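Local coordinates for putative methyltransferase (Emericella variicolor, PDB 7DMB), which probably transfers methyl groups from S-adenosylmethionine as a trans-acting enzyme of calbistrin biosynthesis, and is captured here with S-adenosyl-L-homocysteine bound, at residues A[65-70]-A[113-118]; A[54-59]-A[106-111]. All coordinates share one frame; numbering follows the deposited sequence.

Contact 1: A[65-70]-A[113-118]; sequences MWVLCA and GDLVAL
This contact belongs to the helical region of the protein, away from the S-adenosyl-L-homocysteine site, and packs the short helix 112-117 against the long helix 56-79. Leu115 meets Val67 and Leu68. Its CD1 methyl does most of the touching. CD1 lies 3.8 Å from CG of Leu68 and 4.1 Å from CG1 of Val67. The Leu115 side chain crosses each of these two at about a right angle, so branch meets branch without running alongside.

Leu68 reaches across with its CD2 methyl, which touches both the stem and the fork of Leu115. CD2 is 4.0 Å from CB of Leu115. The same methyl stands 4.2 Å from CD1 of Leu118, at the end of the segment. The CG1 branch of Val67 can reach Leu115 because it is anti to the backbone N (chi1 165°).

Phe101 of helix 85-101 also touches Val67. Arg123 of helix 120-134 lies on Leu118, and its NH1 hydrogen-bonds to the carbonyl O of Leu115. No hydrogen bond crosses between 65-70 and 113-118. The contact is made by aliphatic side-chain carbons at ordinary van der Waals distances, consistent with cohesion that comes from burying aliphatic surface.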
# COMPACT_ATOMS: atom_id res chain seq x y z
N MET A 65 -19.25 -1.67 -2.92
CA MET A 65 -19.50 -1.16 -1.58
C MET A 65 -19.12 0.31 -1.47
O MET A 65 -19.90 1.12 -0.94
CB MET A 65 -18.73 -1.96 -0.54
CG MET A 65 -18.95 -1.40 0.85
SD MET A 65 -20.61 -1.83 1.44
CE MET A 65 -20.68 -1.00 3.02
N TRP A 66 -17.91 0.68 -1.91
CA TRP A 66 -17.52 2.07 -1.75
C TRP A 66 -18.33 2.97 -2.66
O TRP A 66 -18.55 4.13 -2.33
CB TRP A 66 -16.00 2.27 -1.92
CG TRP A 66 -15.47 2.45 -3.34
CD1 TRP A 66 -14.77 1.51 -4.06
CD2 TRP A 66 -15.55 3.62 -4.16
NE1 TRP A 66 -14.43 2.03 -5.29
CE2 TRP A 66 -14.90 3.32 -5.38
CE3 TRP A 66 -16.12 4.89 -4.00
CZ2 TRP A 66 -14.80 4.24 -6.42
CZ3 TRP A 66 -16.02 5.81 -5.06
CH2 TRP A 66 -15.37 5.47 -6.24
N VAL A 67 -18.82 2.45 -3.79
CA VAL A 67 -19.72 3.24 -4.63
C VAL A 67 -21.04 3.50 -3.89
O VAL A 67 -21.60 4.60 -3.94
CB VAL A 67 -19.96 2.56 -5.99
CG1 VAL A 67 -21.18 3.19 -6.70
CG2 VAL A 67 -18.71 2.65 -6.88
N LEU A 68 -21.57 2.48 -3.22
CA LEU A 68 -22.79 2.65 -2.44
C LEU A 68 -22.61 3.68 -1.33
O LEU A 68 -23.44 4.59 -1.17
CB LEU A 68 -23.23 1.30 -1.86
CG LEU A 68 -23.93 0.31 -2.79
CD1 LEU A 68 -23.81 -1.12 -2.22
CD2 LEU A 68 -25.40 0.70 -2.97
N CYS A 69 -21.55 3.54 -0.52
CA CYS A 69 -21.26 4.56 0.49
C CYS A 69 -21.09 5.95 -0.12
O CYS A 69 -21.55 6.94 0.46
CB CYS A 69 -20.00 4.22 1.30
SG CYS A 69 -19.87 2.49 1.91
N ALA A 70 -20.39 6.04 -1.26
CA ALA A 70 -20.13 7.35 -1.86
C ALA A 70 -21.43 8.01 -2.30
O ALA A 70 -21.62 9.21 -2.09
CB ALA A 70 -19.17 7.22 -3.04
N GLY A 113 -25.49 2.69 -12.05
CA GLY A 113 -26.76 3.40 -12.21
C GLY A 113 -27.88 2.82 -11.36
O GLY A 113 -28.63 3.56 -10.72
N ASP A 114 -28.01 1.49 -11.33
CA ASP A 114 -29.01 0.87 -10.45
C ASP A 114 -28.76 1.20 -8.98
O ASP A 114 -29.72 1.26 -8.20
CB ASP A 114 -29.05 -0.64 -10.64
CG ASP A 114 -29.35 -1.04 -12.06
OD1 ASP A 114 -30.06 -0.29 -12.76
OD2 ASP A 114 -28.89 -2.13 -12.48
N LEU A 115 -27.50 1.40 -8.57
CA LEU A 115 -27.26 1.73 -7.17
C LEU A 115 -27.73 3.15 -6.86
O LEU A 115 -28.25 3.42 -5.76
CB LEU A 115 -25.77 1.56 -6.82
CG LEU A 115 -25.20 0.16 -7.10
CD1 LEU A 115 -23.78 -0.02 -6.55
CD2 LEU A 115 -26.16 -0.91 -6.56
N VAL A 116 -27.55 4.07 -7.81
CA VAL A 116 -28.07 5.43 -7.65
C VAL A 116 -29.60 5.39 -7.61
O VAL A 116 -30.23 6.17 -6.88
CB VAL A 116 -27.55 6.34 -8.79
CG1 VAL A 116 -28.27 7.68 -8.78
CG2 VAL A 116 -26.03 6.55 -8.68
N ALA A 117 -30.20 4.45 -8.35
CA ALA A 117 -31.65 4.37 -8.44
C ALA A 117 -32.30 3.77 -7.19
O ALA A 117 -33.51 3.89 -7.02
CB ALA A 117 -32.04 3.56 -9.67
N LEU A 118 -31.54 3.09 -6.32
CA LEU A 118 -32.12 2.63 -5.06
C LEU A 118 -32.53 3.83 -4.20
O LEU A 118 -31.94 4.91 -4.30
CB LEU A 118 -31.11 1.77 -4.28
CG LEU A 118 -30.56 0.46 -4.87
CD1 LEU A 118 -29.38 -0.10 -4.03
CD2 LEU A 118 -31.66 -0.58 -4.97

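Contact 2: A[54-59]-A[106-111]; sequences ESQSEQ and YPQVPD
Gln108 reaches from the loop 106-111 to Gln59, in the first turn of helix 56-79. Its NE2 donates a hydrogen bond to OE1 of Gln59, 2.9 Å long and nearly straight at 164°. The two amide planes stand almost perpendicular, 89° apart. The acceptor lies close to the amide plane of Gln108, whereas the donor sits well above the carbonyl plane of Gln59. The bond therefore suits the donor's geometry better than the acceptor's. The same NE2 also comes within 3.2 Å of CB of Gln59, against the base of that side chain.

Both side chains are extended beyond CG. In Gln108 this shape, with chi1 at -86°, sends the amide across to Gln59. In Gln59, CG is anti to the carbonyl carbon, and the chain then carries its amide back toward the start of the helix. There NE2 of Gln59 gives a hydrogen bond of 2.8 Å to OG of Ser55. It gives another to the carbonyl of Phe372. These bonds hold the Gln59 amide in a fixed rotation and leave OE1 turned to Gln108. The second end of the Gln108 amide is tied as well. A water donates to OE1 of Gln108 at 3.0 Å and to the backbone O of Gln59 at 2.9 Å. Both ends of one amide thus engage the same residue, one directly and one through water.

Gln108 occupies the third position of a type II beta turn, Tyr106 to Val109, closed by a bond from N of Val109 to O of Tyr106. The loop joins helix 85-101 to helix 112-117. Beside Gln108, Val109 packs on Ala63 and Val67 of helix 56-79. Phe372 lies in the loop between strands 358-366 and 375-382.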
# COMPACT_ATOMS: atom_id res chain seq x y z
N GLU A 54 -6.97 -15.26 -8.22
CA GLU A 54 -7.86 -14.42 -9.01
C GLU A 54 -8.70 -13.59 -8.05
O GLU A 54 -9.21 -14.10 -7.06
CB GLU A 54 -8.76 -15.27 -9.91
CG GLU A 54 -9.17 -14.59 -11.20
CD GLU A 54 -10.47 -13.78 -11.07
OE1 GLU A 54 -10.90 -13.18 -12.07
OE2 GLU A 54 -11.05 -13.75 -9.96
N SER A 55 -8.82 -12.30 -8.31
CA SER A 55 -9.39 -11.41 -7.31
C SER A 55 -10.49 -10.50 -7.86
O SER A 55 -10.91 -9.58 -7.15
CB SER A 55 -8.29 -10.56 -6.68
OG SER A 55 -7.76 -9.65 -7.61
N GLN A 56 -10.97 -10.75 -9.07
CA GLN A 56 -11.97 -9.87 -9.67
C GLN A 56 -13.28 -9.85 -8.88
O GLN A 56 -13.93 -8.80 -8.81
CB GLN A 56 -12.22 -10.28 -11.12
CG GLN A 56 -10.98 -10.10 -12.01
CD GLN A 56 -10.46 -8.66 -12.03
OE1 GLN A 56 -9.27 -8.41 -11.76
NE2 GLN A 56 -11.34 -7.71 -12.36
N SER A 57 -13.66 -10.97 -8.27
CA SER A 57 -14.90 -10.99 -7.49
C SER A 57 -14.81 -10.07 -6.28
O SER A 57 -15.69 -9.23 -6.06
CB SER A 57 -15.23 -12.42 -7.05
OG SER A 57 -15.86 -13.13 -8.09
N GLU A 58 -13.76 -10.23 -5.46
CA GLU A 58 -13.67 -9.40 -4.26
C GLU A 58 -13.45 -7.94 -4.61
O GLU A 58 -13.95 -7.06 -3.90
CB GLU A 58 -12.56 -9.91 -3.34
CG GLU A 58 -11.14 -9.82 -3.88
CD GLU A 58 -10.17 -10.69 -3.07
OE1 GLU A 58 -10.17 -11.91 -3.28
OE2 GLU A 58 -9.43 -10.16 -2.23
N GLN A 59 -12.73 -7.66 -5.70
CA GLN A 59 -12.51 -6.28 -6.17
C GLN A 59 -13.82 -5.62 -6.60
O GLN A 59 -14.00 -4.42 -6.41
CB GLN A 59 -11.53 -6.26 -7.34
CG GLN A 59 -10.06 -6.45 -6.97
CD GLN A 59 -9.14 -6.11 -8.13
OE1 GLN A 59 -9.31 -5.08 -8.76
NE2 GLN A 59 -8.17 -6.96 -8.41
N TYR A 106 -19.25 2.14 -15.50
CA TYR A 106 -18.36 2.52 -14.41
C TYR A 106 -17.43 1.35 -14.10
O TYR A 106 -17.89 0.20 -14.04
CB TYR A 106 -19.13 2.93 -13.15
CG TYR A 106 -18.19 3.60 -12.18
CD1 TYR A 106 -17.82 4.93 -12.36
CD2 TYR A 106 -17.63 2.90 -11.11
CE1 TYR A 106 -16.94 5.56 -11.50
CE2 TYR A 106 -16.74 3.52 -10.23
CZ TYR A 106 -16.40 4.85 -10.44
OH TYR A 106 -15.53 5.49 -9.59
N PRO A 107 -16.13 1.59 -13.94
CA PRO A 107 -15.19 0.47 -13.82
C PRO A 107 -15.54 -0.43 -12.65
O PRO A 107 -15.71 0.03 -11.51
CB PRO A 107 -13.84 1.16 -13.61
CG PRO A 107 -13.99 2.44 -14.31
CD PRO A 107 -15.42 2.87 -14.09
N GLN A 108 -15.70 -1.72 -12.95
CA GLN A 108 -15.97 -2.77 -11.97
C GLN A 108 -17.34 -2.62 -11.32
O GLN A 108 -17.68 -3.42 -10.44
CB GLN A 108 -14.85 -2.83 -10.90
CG GLN A 108 -13.65 -3.71 -11.32
CD GLN A 108 -12.48 -3.66 -10.35
OE1 GLN A 108 -12.17 -2.61 -9.78
NE2 GLN A 108 -11.81 -4.80 -10.16
N VAL A 109 -18.13 -1.62 -11.71
CA VAL A 109 -19.50 -1.52 -11.21
C VAL A 109 -20.44 -1.18 -12.37
O VAL A 109 -20.98 -0.06 -12.40
CB VAL A 109 -19.65 -0.48 -10.10
CG1 VAL A 109 -20.89 -0.77 -9.28
CG2 VAL A 109 -18.40 -0.41 -9.22
N PRO A 110 -20.66 -2.09 -13.32
CA PRO A 110 -21.47 -1.74 -14.51
C PRO A 110 -22.91 -1.42 -14.19
O PRO A 110 -23.59 -0.79 -15.01
CB PRO A 110 -21.36 -3.00 -15.39
CG PRO A 110 -21.07 -4.11 -14.40
CD PRO A 110 -20.14 -3.47 -13.40
N ASP A 111 -23.41 -1.82 -13.02
CA ASP A 111 -24.74 -1.48 -12.57
C ASP A 111 -24.74 -0.31 -11.58
O ASP A 111 -25.67 -0.20 -10.77
CB ASP A 111 -25.41 -2.70 -11.94
CG ASP A 111 -24.67 -3.21 -10.71
OD1 ASP A 111 -23.44 -2.97 -10.57
OD2 ASP A 111 -25.33 -3.87 -9.87
O HOH W 1 -11.70 -2.74 -6.81

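How the contacts relate
Contacts 1 and 2 both fasten helix 56-79 to one continuous piece of chain, the loop 106-111 and the helix 112-117 that follows it. Contact 2 grips the first turn of the long helix, and contact 1 lies further along it. Their centres are 14 Å apart. Contact 1 is largely buried and wholly apolar. Contact 2 is only partly buried and polar, with a bound water. Side chains from the two contacts meet between them: CG2 of Val67 lies 3.9 Å from CG2 of Val109, and CD1 of Leu115 lies 4.0 Å from CG1 of Val109. Trp66 also packs on Tyr106.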